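Local structure of periplasmic beta-glucosidase (Pseudomonas aeruginosa, 6R5T) at residues E361-L366 / W539-E544; V408-G413 / V516-R521; V473-G478 / K504-T509; P512-L517 / D551-E556. The protein probably hydrolyses terminal, non-reducing beta-D-glucosyl residues with release of beta-D-glucose, as a glycosidase of family 3 in the periplasm. The protein carries 1 engineered substitution. All blocks are in the same frame, centred on the assembly; numbering follows the deposited sequence.

Overall arrangement
All four contacts lie in the alpha/beta sandwich domain of the family 3 fold, around its mixed six-stranded sheet. Contacts 2 and 4 share Val516 and Leu517 of strand 513-518 and pack helices 410-418 and 545-553 on one face, their centres about 11 Å apart. Contact 3 covers the opposite face from neighbouring strand 472-478, its centre about 15 Å from that of contact 2. Contact 1, at the antiparallel edge strand, has its centre about 8 Å from that of contact 2, and the two meet through Trp539 O and Asn519 N. None reaches the glycan pocket, but pocket residue Glu486 belongs to the connection between the two segments of contact 3.

Contact 1 of 4, residues E361-L366 / W539-E544; sequences EGLVLL and WFSGTE
Trp539 meets Gly362 through the edge of its indole: NE1 donates to Gly362 O at 2.9 Å, with an N-H...O angle of 145°. The bond is of ordinary length and bent at the hydrogen; the acceptor lies almost in the ring plane, whereas the donor sits above the carbonyl plane, 35° out of it. Beside this bond, Val364 CG2 touches Trp539 CZ2 at 4.1 Å, approaching the indole obliquely. The rotation of Trp539 (chi1 -47°), which sets CG beside the backbone N, points the pyrrole edge with NE1 at Gly362 O. Gly362 and Val364 lie in the passage from helix 352-362 to strand 364-368, the edge strand that runs antiparallel to strand 534-537 in the mixed sheet of the alpha/beta domain; Trp539 follows that second strand. Leu363 starts away from the loop, yet its CD2 turns back towards Ser541 OG; because the serine has two conformers, this approach is doubtful. In the conformer modelled here Ser541 OG bonds Thr538 O, and Leu363 also packs on Ile549 and Val552 of helix 545-553. Farther out, the tryptophan backbone is held at both ends, its N bonding Glu537 OE2 and its O receiving Asn519 N.

Contact 2 of 4, residues V408-G413 / V516-R521; sequences VTVYQG and VLMNGR
Val410 presses its CG2 methyl against Met518 CE, the two carbons 3.4 Å apart, tighter than usual van der Waals contact. The two side chains run antiparallel past one another, and the valine branch meets the terminal methyl of the thioether. Met518 gets there by an extended path beyond CG (chi2 -159°, chi3 -168°), which carries that methyl well off strand 513-518. The same Val410 CG2 also faces Val516 CG1 at a looser 4.4 Å. One methyl thus spans two residues that lie two apart on the strand and share a face of the sheet.

The first turn of the helix that carries Val410 is capped by Thr409. From the N-cap position it accepts Gln412 N on its OG1 at 2.9 Å, a nearly straight bond with an N-H...O angle of 163°, and its carbonyl O takes Gly413 N. Beyond the strand, Asn519 ND2 donates to Arg521 O at 2.8 Å and also bonds Glu537 OE1, tying the turn that leaves the sheet. Arg521 in turn makes a salt bridge with Glu479. Helix 410-418 lies over the sheet of the alpha/beta domain, where Val410 also touches Val476 of the adjoining strand 472-478 and Ile549 of helix 545-553, which packs against Val516 as well.

Contact 3 of 4, residues V473-G478 / K504-T509; sequences VVAVVG and KALKAT
This is apolar packing of a helix on a sheet within a beta-alpha-beta unit, Leu506 of helix 497-508 bearing on Val473 and Ala475 of strand 472-478. The unit, completed by strand 513-518, belongs to the alpha/beta domain of the family 3 glycosidase, and the helix covers one face of its sheet. Leu506 CD1 does the touching: it approaches Val473 CG1 at 4.1 Å and Ala475 CB at 4.3 Å, resting against two side chains that project from the same side of the strand. Its chi2 of 169° sets CD1 anti to CA and so makes this methyl the far end of an outstretched chain. Leucine and Val473 cross at an angle, and the valine offers the branch lying anti to its backbone N. No hydrogen bond joins the two segments.

Further apolar side chains surround the contact. Leu506 and Val473 both touch Ala467 of helix 456-468 and Ile384 of strand 380-384, while Leu503, one turn earlier in the same helix, continues the packing over Ala475 and Val477. At the C-terminal part of the helix, Leu506 O takes two donors from one residue: Thr509 N at 3.1 Å, and Thr509 OG1, which lies in the carbonyl plane and donates over just 2.7 Å.

Contact 4 of 4, residues P512-L517 / D551-E556; sequences PLVLVL and DVLFGE
Val516 N donates to Ala475 O, a backbone bond that fixes the strand from which Val516 reaches across to Leu553. With no polar bond between the two segments, the contact itself is made by three side chains. Leu553 spreads its two methyls over two valines: CD1 lies 4.0 Å from Val516 CG2, and CD2 lies 4.1 Å from Val514 CG1. The leucine therefore sits with its fork across alternate residues on one face of strand 513-518, meeting Val516 obliquely but running antiparallel alongside Val514. The valines have nearly the same chi1, 175° and 173°, yet they offer different branches: Val514 the methyl anti to its backbone N, Val516 the one anti to its carbonyl carbon.

Leu553 stands in the last turn of helix 545-553, which finishes in a Schellman motif. Gly555 has a positive phi of 80°; its N bonds Val552 O at 3.1 Å, and a weak bond runs from Glu556 N to Asp551 O. One turn before that glycine, the buried carboxylate of Asp551 is shared between Arg356 and Arg360 of helix 352-362, which would balance its charge. Leu553 also touches Leu414 of helix 410-418 and Leu536 of strand 534-537. Helices 410-418 and 545-553 form part of one of the two helical layers that enclose the largely parallel sheet, as in the alpha/beta sandwich domain of family 3 glycosidases.

Contact 1 of 4, residues E361-L366 / W539-E544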
loop_
_atom_site.group_PDB
_atom_site.type_symbol
_atom_site.label_atom_id
_atom_site.label_comp_id
_atom_site.label_asym_id
_atom_site.label_seq_id
_atom_site.Cartn_x
_atom_site.Cartn_y
_atom_site.Cartn_z
ATOM N N GLU A 361 32.114 -5.585 -2.619
ATOM C CA GLU A 361 31.486 -5.927 -1.343
ATOM C C GLU A 361 29.961 -5.947 -1.424
ATOM O O GLU A 361 29.365 -6.582 -0.569
ATOM C CB GLU A 361 31.926 -4.962 -0.248
ATOM C CG GLU A 361 33.427 -5.007 0.050
ATOM C CD GLU A 361 33.932 -6.355 0.564
ATOM O OE1 GLU A 361 33.106 -7.122 1.139
ATOM O OE2 GLU A 361 35.126 -6.670 0.330
ATOM N N GLY A 362 29.395 -5.276 -2.409
ATOM C CA GLY A 362 27.936 -5.098 -2.541
ATOM C C GLY A 362 27.297 -6.193 -3.390
ATOM O O GLY A 362 26.044 -6.302 -3.405
ATOM N N LEU A 363 28.099 -6.959 -4.123
ATOM C CA LEU A 363 27.523 -7.929 -5.081
ATOM C C LEU A 363 26.916 -9.104 -4.322
ATOM O O LEU A 363 27.538 -9.583 -3.333
ATOM C CB LEU A 363 28.609 -8.420 -6.039
ATOM C CG LEU A 363 29.333 -7.307 -6.787
ATOM C CD1 LEU A 363 30.389 -7.927 -7.683
ATOM C CD2 LEU A 363 28.420 -6.409 -7.574
ATOM N N VAL A 364 25.709 -9.515 -4.711
ATOM C CA VAL A 364 24.959 -10.534 -3.941
ATOM C C VAL A 364 24.786 -11.758 -4.809
ATOM O O VAL A 364 24.130 -11.696 -5.890
ATOM C CB VAL A 364 23.593 -10.014 -3.409
ATOM C CG1 VAL A 364 22.922 -11.092 -2.589
ATOM C CG2 VAL A 364 23.732 -8.755 -2.587
ATOM N N LEU A 365 25.313 -12.879 -4.355
ATOM C CA LEU A 365 25.072 -14.148 -5.073
ATOM C C LEU A 365 23.712 -14.673 -4.659
ATOM O O LEU A 365 23.485 -14.994 -3.474
ATOM C CB LEU A 365 26.207 -15.125 -4.726
ATOM C CG LEU A 365 26.124 -16.458 -5.457
ATOM C CD1 LEU A 365 26.235 -16.283 -6.965
ATOM C CD2 LEU A 365 27.226 -17.383 -4.956
ATOM N N LEU A 366 22.782 -14.760 -5.589
ATOM C CA LEU A 366 21.413 -15.199 -5.291
ATOM C C LEU A 366 21.213 -16.690 -5.591
ATOM O O LEU A 366 20.293 -17.269 -5.011
ATOM C CB LEU A 366 20.433 -14.354 -6.090
ATOM C CG LEU A 366 20.325 -12.882 -5.653
ATOM C CD1 LEU A 366 19.380 -12.138 -6.531
ATOM C CD2 LEU A 366 19.871 -12.801 -4.218
ATOM N N TRP A 539 23.287 -4.682 -8.788
ATOM C CA TRP A 539 22.717 -3.337 -8.570
ATOM C C TRP A 539 23.109 -2.448 -9.746
ATOM O O TRP A 539 23.009 -2.909 -10.886
ATOM C CB TRP A 539 23.180 -2.787 -7.235
ATOM C CG TRP A 539 23.078 -3.728 -6.087
ATOM C CD1 TRP A 539 24.111 -4.338 -5.456
ATOM C CD2 TRP A 539 21.880 -4.143 -5.441
ATOM N NE1 TRP A 539 23.641 -5.110 -4.442
ATOM C CE2 TRP A 539 22.277 -4.991 -4.386
ATOM C CE3 TRP A 539 20.507 -3.914 -5.651
ATOM C CZ2 TRP A 539 21.354 -5.606 -3.553
ATOM C CZ3 TRP A 539 19.601 -4.540 -4.816
ATOM C CH2 TRP A 539 20.022 -5.361 -3.781
ATOM N N PHE A 540 23.577 -1.231 -9.509
ATOM C CA PHE A 540 24.399 -0.485 -10.500
ATOM C C PHE A 540 25.721 -0.281 -9.777
ATOM O O PHE A 540 25.732 0.418 -8.750
ATOM C CB PHE A 540 23.742 0.814 -10.969
ATOM C CG PHE A 540 22.411 0.642 -11.658
ATOM C CD1 PHE A 540 22.302 -0.112 -12.823
ATOM C CD2 PHE A 540 21.276 1.155 -11.103
ATOM C CE1 PHE A 540 21.079 -0.298 -13.440
ATOM C CE2 PHE A 540 20.047 0.959 -11.711
ATOM C CZ PHE A 540 19.955 0.229 -12.877
ATOM N N SER A 541 26.799 -0.921 -10.220
ATOM C CA SER A 541 28.028 -1.083 -9.384
ATOM C C SER A 541 29.075 0.030 -9.595
ATOM O O SER A 541 30.115 -0.020 -8.931
ATOM C CB SER A 541 28.607 -2.448 -9.578
ATOM O OG SER A 541 27.957 -3.367 -8.698
ATOM N N GLY A 542 28.805 1.008 -10.463
ATOM C CA GLY A 542 29.653 2.222 -10.522
ATOM C C GLY A 542 30.742 2.172 -11.562
ATOM O O GLY A 542 30.794 1.293 -12.429
ATOM N N THR A 543 31.657 3.134 -11.455
ATOM C CA THR A 543 32.734 3.356 -12.452
ATOM C C THR A 543 33.593 2.095 -12.631
ATOM O O THR A 543 33.989 1.844 -13.764
ATOM C CB THR A 543 33.604 4.505 -11.951
ATOM O OG1 THR A 543 32.814 5.696 -11.940
ATOM C CG2 THR A 543 34.822 4.728 -12.820
ATOM N N GLU A 544 33.845 1.339 -11.568
ATOM C CA GLU A 544 34.644 0.100 -11.645
ATOM C C GLU A 544 33.739 -1.117 -11.619
ATOM O O GLU A 544 34.248 -2.231 -11.409
ATOM C CB GLU A 544 35.650 0.114 -10.506
ATOM C CG GLU A 544 36.835 1.012 -10.806
ATOM C CD GLU A 544 37.737 0.493 -11.916
ATOM O OE1 GLU A 544 38.048 -0.710 -11.862
ATOM O OE2 GLU A 544 38.090 1.264 -12.867
#

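Contact 2 of 4, residues V408-G413 / V516-R521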
loop_
_atom_site.group_PDB
_atom_site.type_symbol
_atom_site.label_atom_id
_atom_site.label_comp_id
_atom_site.label_asym_id
_atom_site.label_seq_id
_atom_site.Cartn_x
_atom_site.Cartn_y
_atom_site.Cartn_z
ATOM N N VAL A 408 33.773 1.102 -16.456
ATOM C CA VAL A 408 34.111 -0.256 -16.932
ATOM C C VAL A 408 32.817 -1.061 -17.078
ATOM O O VAL A 408 32.189 -1.366 -16.034
ATOM C CB VAL A 408 35.106 -0.937 -15.999
ATOM C CG1 VAL A 408 35.483 -2.312 -16.538
ATOM C CG2 VAL A 408 36.330 -0.085 -15.725
ATOM N N THR A 409 32.446 -1.404 -18.290
ATOM C CA THR A 409 31.282 -2.284 -18.534
ATOM C C THR A 409 31.534 -3.724 -18.068
ATOM O O THR A 409 32.669 -4.130 -17.811
ATOM C CB THR A 409 30.871 -2.287 -20.004
ATOM O OG1 THR A 409 31.913 -2.975 -20.707
ATOM C CG2 THR A 409 30.651 -0.897 -20.567
ATOM N N VAL A 410 30.458 -4.480 -17.937
ATOM C CA VAL A 410 30.608 -5.922 -17.608
ATOM C C VAL A 410 31.437 -6.577 -18.709
ATOM O O VAL A 410 32.393 -7.280 -18.370
ATOM C CB VAL A 410 29.263 -6.617 -17.426
ATOM C CG1 VAL A 410 29.461 -8.116 -17.289
ATOM C CG2 VAL A 410 28.548 -6.018 -16.241
ATOM N N TYR A 411 31.126 -6.305 -19.973
ATOM C CA TYR A 411 31.937 -6.868 -21.080
ATOM C C TYR A 411 33.418 -6.536 -20.888
ATOM O O TYR A 411 34.298 -7.396 -20.969
ATOM C CB TYR A 411 31.414 -6.392 -22.427
ATOM C CG TYR A 411 32.230 -6.979 -23.542
ATOM C CD1 TYR A 411 33.394 -6.360 -23.961
ATOM C CD2 TYR A 411 31.860 -8.176 -24.114
ATOM C CE1 TYR A 411 34.156 -6.903 -24.980
ATOM C CE2 TYR A 411 32.611 -8.737 -25.136
ATOM C CZ TYR A 411 33.780 -8.116 -25.519
ATOM O OH TYR A 411 34.536 -8.661 -26.513
ATOM N N GLN A 412 33.762 -5.268 -20.646
ATOM C CA GLN A 412 35.158 -4.841 -20.550
ATOM C C GLN A 412 35.816 -5.463 -19.341
ATOM O O GLN A 412 36.999 -5.802 -19.407
ATOM C CB GLN A 412 35.246 -3.306 -20.541
ATOM C CG GLN A 412 36.664 -2.800 -20.611
ATOM C CD GLN A 412 37.265 -3.128 -21.959
ATOM O OE1 GLN A 412 36.680 -2.821 -22.987
ATOM N NE2 GLN A 412 38.349 -3.893 -21.949
ATOM N N GLY A 413 35.085 -5.625 -18.231
ATOM C CA GLY A 413 35.642 -6.279 -17.039
ATOM C C GLY A 413 36.021 -7.723 -17.354
ATOM O O GLY A 413 37.107 -8.180 -16.916
ATOM N N VAL A 516 23.787 -11.957 -14.776
ATOM C CA VAL A 516 24.368 -10.780 -14.115
ATOM C C VAL A 516 23.303 -9.690 -14.156
ATOM O O VAL A 516 22.954 -9.197 -15.228
ATOM C CB VAL A 516 25.687 -10.327 -14.777
ATOM C CG1 VAL A 516 26.147 -9.029 -14.162
ATOM C CG2 VAL A 516 26.757 -11.386 -14.690
ATOM N N LEU A 517 22.705 -9.402 -13.004
ATOM C CA LEU A 517 21.531 -8.520 -12.935
ATOM C C LEU A 517 22.002 -7.105 -12.595
ATOM O O LEU A 517 22.800 -6.938 -11.633
ATOM C CB LEU A 517 20.656 -8.988 -11.778
ATOM C CG LEU A 517 19.968 -10.337 -11.873
ATOM C CD1 LEU A 517 19.051 -10.476 -10.647
ATOM C CD2 LEU A 517 19.212 -10.488 -13.175
ATOM N N MET A 518 21.508 -6.128 -13.332
ATOM C CA MET A 518 21.643 -4.705 -12.950
ATOM C C MET A 518 20.228 -4.223 -12.689
ATOM O O MET A 518 19.282 -4.553 -13.433
ATOM C CB MET A 518 22.324 -3.849 -14.005
ATOM C CG MET A 518 23.642 -4.327 -14.336
ATOM S SD MET A 518 24.569 -2.940 -15.098
ATOM C CE MET A 518 25.916 -3.958 -15.670
ATOM N N ASN A 519 20.092 -3.392 -11.687
ATOM C CA ASN A 519 18.753 -2.937 -11.283
ATOM C C ASN A 519 18.910 -2.009 -10.084
ATOM O O ASN A 519 19.927 -2.099 -9.348
ATOM C CB ASN A 519 17.846 -4.089 -10.830
ATOM C CG ASN A 519 18.477 -5.080 -9.885
ATOM O OD1 ASN A 519 19.488 -5.726 -10.254
ATOM N ND2 ASN A 519 17.922 -5.253 -8.695
ATOM N N GLY A 520 17.894 -1.167 -9.870
ATOM C CA GLY A 520 17.951 -0.187 -8.779
ATOM C C GLY A 520 16.904 -0.435 -7.727
ATOM O O GLY A 520 16.725 0.402 -6.841
ATOM N N ARG A 521 16.224 -1.568 -7.781
ATOM C CA ARG A 521 15.130 -1.899 -6.850
ATOM C C ARG A 521 15.080 -3.420 -6.809
ATOM O O ARG A 521 15.555 -4.086 -7.725
ATOM C CB ARG A 521 13.787 -1.394 -7.356
ATOM C CG ARG A 521 13.417 -1.889 -8.751
ATOM C CD ARG A 521 11.961 -1.750 -9.138
ATOM N NE ARG A 521 11.458 -0.378 -9.079
ATOM C CZ ARG A 521 11.682 0.577 -9.948
ATOM N NH1 ARG A 521 11.112 1.758 -9.809
ATOM N NH2 ARG A 521 12.475 0.376 -10.981
#

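Contact 3 of 4, residues V473-G478 / K504-T509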
loop_
_atom_site.group_PDB
_atom_site.type_symbol
_atom_site.label_atom_id
_atom_site.label_comp_id
_atom_site.label_asym_id
_atom_site.label_seq_id
_atom_site.Cartn_x
_atom_site.Cartn_y
_atom_site.Cartn_z
ATOM N N VAL A 473 26.994 -19.021 -21.147
ATOM C CA VAL A 473 26.401 -17.687 -21.431
ATOM C C VAL A 473 26.392 -16.860 -20.165
ATOM O O VAL A 473 25.880 -17.351 -19.140
ATOM C CB VAL A 473 24.979 -17.824 -21.966
ATOM C CG1 VAL A 473 24.321 -16.471 -22.107
ATOM C CG2 VAL A 473 24.937 -18.599 -23.284
ATOM N N VAL A 474 26.977 -15.678 -20.252
ATOM C CA VAL A 474 26.835 -14.631 -19.198
ATOM C C VAL A 474 25.816 -13.638 -19.745
ATOM O O VAL A 474 26.150 -12.875 -20.673
ATOM C CB VAL A 474 28.174 -13.983 -18.853
ATOM C CG1 VAL A 474 28.027 -12.846 -17.848
ATOM C CG2 VAL A 474 29.116 -15.023 -18.274
ATOM N N ALA A 475 24.601 -13.657 -19.215
ATOM C CA ALA A 475 23.523 -12.768 -19.663
ATOM C C ALA A 475 23.502 -11.564 -18.715
ATOM O O ALA A 475 23.342 -11.752 -17.505
ATOM C CB ALA A 475 22.207 -13.475 -19.679
ATOM N N VAL A 476 23.686 -10.378 -19.236
ATOM C CA VAL A 476 23.776 -9.127 -18.462
ATOM C C VAL A 476 22.474 -8.379 -18.760
ATOM O O VAL A 476 22.293 -7.804 -19.826
ATOM C CB VAL A 476 25.033 -8.287 -18.757
ATOM C CG1 VAL A 476 25.187 -7.213 -17.694
ATOM C CG2 VAL A 476 26.280 -9.145 -18.848
ATOM N N VAL A 477 21.570 -8.438 -17.802
ATOM C CA VAL A 477 20.160 -8.097 -18.006
ATOM C C VAL A 477 19.645 -7.336 -16.790
ATOM O O VAL A 477 20.279 -7.361 -15.715
ATOM C CB VAL A 477 19.327 -9.357 -18.243
ATOM C CG1 VAL A 477 19.619 -9.934 -19.617
ATOM C CG2 VAL A 477 19.498 -10.397 -17.145
ATOM N N GLY A 478 18.492 -6.688 -16.974
ATOM C CA GLY A 478 17.772 -6.062 -15.861
ATOM C C GLY A 478 17.274 -4.691 -16.273
ATOM O O GLY A 478 16.818 -4.516 -17.393
ATOM N N LYS A 504 14.609 -16.751 -21.942
ATOM C CA LYS A 504 13.900 -18.038 -22.183
ATOM C C LYS A 504 14.544 -18.714 -23.399
ATOM O O LYS A 504 14.764 -19.947 -23.395
ATOM C CB LYS A 504 12.412 -17.832 -22.389
ATOM C CG LYS A 504 11.678 -17.549 -21.078
ATOM C CD LYS A 504 10.215 -17.191 -21.202
ATOM C CE LYS A 504 9.704 -16.677 -19.863
ATOM N NZ LYS A 504 8.225 -16.682 -19.772
ATOM N N ALA A 505 14.836 -17.938 -24.425
ATOM C CA ALA A 505 15.463 -18.510 -25.648
ATOM C C ALA A 505 16.869 -18.988 -25.338
ATOM O O ALA A 505 17.273 -20.082 -25.800
ATOM C CB ALA A 505 15.418 -17.482 -26.760
ATOM N N LEU A 506 17.637 -18.253 -24.527
ATOM C CA LEU A 506 19.007 -18.677 -24.165
ATOM C C LEU A 506 18.925 -19.971 -23.348
ATOM O O LEU A 506 19.767 -20.865 -23.523
ATOM C CB LEU A 506 19.718 -17.571 -23.385
ATOM C CG LEU A 506 20.107 -16.348 -24.195
ATOM C CD1 LEU A 506 20.552 -15.245 -23.256
ATOM C CD2 LEU A 506 21.217 -16.657 -25.196
ATOM N N LYS A 507 17.962 -20.075 -22.439
ATOM C CA LYS A 507 17.838 -21.289 -21.602
ATOM C C LYS A 507 17.647 -22.498 -22.522
ATOM O O LYS A 507 18.252 -23.571 -22.229
ATOM C CB LYS A 507 16.629 -21.115 -20.682
ATOM C CG LYS A 507 16.236 -22.319 -19.827
ATOM C CD LYS A 507 17.290 -22.746 -18.874
ATOM C CE LYS A 507 16.868 -23.973 -18.065
ATOM N NZ LYS A 507 17.901 -24.293 -17.060
ATOM N N ALA A 508 16.870 -22.318 -23.576
ATOM C CA ALA A 508 16.475 -23.429 -24.490
ATOM C C ALA A 508 17.689 -23.941 -25.291
ATOM O O ALA A 508 17.647 -25.074 -25.826
ATOM C CB ALA A 508 15.354 -22.966 -25.364
ATOM N N THR A 509 18.819 -23.255 -25.267
ATOM C CA THR A 509 20.069 -23.735 -25.938
ATOM C C THR A 509 20.759 -24.842 -25.155
ATOM O O THR A 509 21.670 -25.492 -25.705
ATOM C CB THR A 509 21.107 -22.632 -26.152
ATOM O OG1 THR A 509 21.658 -22.177 -24.896
ATOM C CG2 THR A 509 20.534 -21.519 -26.995
#

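Contact 4 of 4, residues P512-L517 / D551-E556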
loop_
_atom_site.group_PDB
_atom_site.type_symbol
_atom_site.label_atom_id
_atom_site.label_comp_id
_atom_site.label_asym_id
_atom_site.label_seq_id
_atom_site.Cartn_x
_atom_site.Cartn_y
_atom_site.Cartn_z
ATOM N N PRO A 512 25.081 -23.549 -20.053
ATOM C CA PRO A 512 25.029 -23.020 -18.690
ATOM C C PRO A 512 24.720 -21.513 -18.748
ATOM O O PRO A 512 25.303 -20.835 -19.583
ATOM C CB PRO A 512 26.413 -23.300 -18.122
ATOM C CG PRO A 512 26.889 -24.503 -18.908
ATOM C CD PRO A 512 26.321 -24.315 -20.296
ATOM N N LEU A 513 23.776 -21.055 -17.927
ATOM C CA LEU A 513 23.280 -19.664 -18.033
ATOM C C LEU A 513 23.559 -18.934 -16.724
ATOM O O LEU A 513 22.917 -19.298 -15.696
ATOM C CB LEU A 513 21.801 -19.704 -18.356
ATOM C CG LEU A 513 21.067 -18.376 -18.456
ATOM C CD1 LEU A 513 21.685 -17.454 -19.507
ATOM C CD2 LEU A 513 19.577 -18.578 -18.719
ATOM N N VAL A 514 24.432 -17.945 -16.775
ATOM C CA VAL A 514 24.796 -17.106 -15.614
ATOM C C VAL A 514 24.087 -15.763 -15.815
ATOM O O VAL A 514 24.304 -15.142 -16.830
ATOM C CB VAL A 514 26.309 -16.881 -15.475
ATOM C CG1 VAL A 514 26.619 -15.924 -14.355
ATOM C CG2 VAL A 514 27.070 -18.174 -15.277
ATOM N N LEU A 515 23.237 -15.353 -14.867
ATOM C CA LEU A 515 22.611 -14.026 -14.967
ATOM C C LEU A 515 23.383 -13.034 -14.131
ATOM O O LEU A 515 23.617 -13.267 -12.936
ATOM C CB LEU A 515 21.181 -14.080 -14.444
ATOM C CG LEU A 515 20.188 -14.961 -15.127
ATOM C CD1 LEU A 515 18.805 -14.535 -14.680
ATOM C CD2 LEU A 515 20.338 -14.944 -16.632
ATOM N N VAL A 516 23.787 -11.957 -14.776
ATOM C CA VAL A 516 24.368 -10.780 -14.115
ATOM C C VAL A 516 23.303 -9.690 -14.156
ATOM O O VAL A 516 22.954 -9.197 -15.228
ATOM C CB VAL A 516 25.687 -10.327 -14.777
ATOM C CG1 VAL A 516 26.147 -9.029 -14.162
ATOM C CG2 VAL A 516 26.757 -11.386 -14.690
ATOM N N LEU A 517 22.705 -9.402 -13.004
ATOM C CA LEU A 517 21.531 -8.520 -12.935
ATOM C C LEU A 517 22.002 -7.105 -12.595
ATOM O O LEU A 517 22.800 -6.938 -11.633
ATOM C CB LEU A 517 20.656 -8.988 -11.778
ATOM C CG LEU A 517 19.968 -10.337 -11.873
ATOM C CD1 LEU A 517 19.051 -10.476 -10.647
ATOM C CD2 LEU A 517 19.212 -10.488 -13.175
ATOM N N ASP A 551 35.785 -9.794 -11.017
ATOM C CA ASP A 551 36.503 -10.297 -9.841
ATOM C C ASP A 551 35.663 -11.374 -9.161
ATOM O O ASP A 551 36.226 -12.391 -8.758
ATOM C CB ASP A 551 36.818 -9.163 -8.875
ATOM C CG ASP A 551 37.902 -8.203 -9.351
ATOM O OD1 ASP A 551 38.671 -8.580 -10.307
ATOM O OD2 ASP A 551 37.923 -7.078 -8.807
ATOM N N VAL A 552 34.349 -11.175 -9.030
ATOM C CA VAL A 552 33.489 -12.173 -8.374
ATOM C C VAL A 552 33.282 -13.342 -9.305
ATOM O O VAL A 552 33.409 -14.477 -8.830
ATOM C CB VAL A 552 32.160 -11.544 -7.938
ATOM C CG1 VAL A 552 31.086 -12.607 -7.744
ATOM C CG2 VAL A 552 32.451 -10.733 -6.700
ATOM N N LEU A 553 32.979 -13.112 -10.569
ATOM C CA LEU A 553 32.652 -14.211 -11.498
ATOM C C LEU A 553 33.828 -15.181 -11.658
ATOM O O LEU A 553 33.574 -16.393 -11.762
ATOM C CB LEU A 553 32.234 -13.654 -12.861
ATOM C CG LEU A 553 30.869 -12.959 -12.867
ATOM C CD1 LEU A 553 30.669 -12.273 -14.195
ATOM C CD2 LEU A 553 29.721 -13.922 -12.540
ATOM N N PHE A 554 35.056 -14.702 -11.549
ATOM C CA PHE A 554 36.237 -15.579 -11.730
ATOM C C PHE A 554 36.849 -15.990 -10.392
ATOM O O PHE A 554 37.855 -16.745 -10.384
ATOM C CB PHE A 554 37.223 -14.893 -12.676
ATOM C CG PHE A 554 36.758 -14.827 -14.095
ATOM C CD1 PHE A 554 36.484 -15.973 -14.808
ATOM C CD2 PHE A 554 36.605 -13.616 -14.727
ATOM C CE1 PHE A 554 36.051 -15.929 -16.119
ATOM C CE2 PHE A 554 36.190 -13.573 -16.043
ATOM C CZ PHE A 554 35.877 -14.721 -16.729
ATOM N N GLY A 555 36.222 -15.622 -9.288
ATOM C CA GLY A 555 36.571 -16.117 -7.936
ATOM C C GLY A 555 37.764 -15.435 -7.325
ATOM O O GLY A 555 38.235 -15.902 -6.282
ATOM N N GLU A 556 38.125 -14.270 -7.825
ATOM C CA GLU A 556 39.133 -13.417 -7.165
ATOM C C GLU A 556 38.512 -12.876 -5.885
ATOM O O GLU A 556 39.231 -12.614 -4.954
ATOM C CB GLU A 556 39.606 -12.263 -8.043
ATOM C CG GLU A 556 39.906 -12.629 -9.484
ATOM C CD GLU A 556 41.230 -13.336 -9.729
ATOM O OE1 GLU A 556 41.529 -13.613 -10.918
ATOM O OE2 GLU A 556 41.959 -13.604 -8.743
#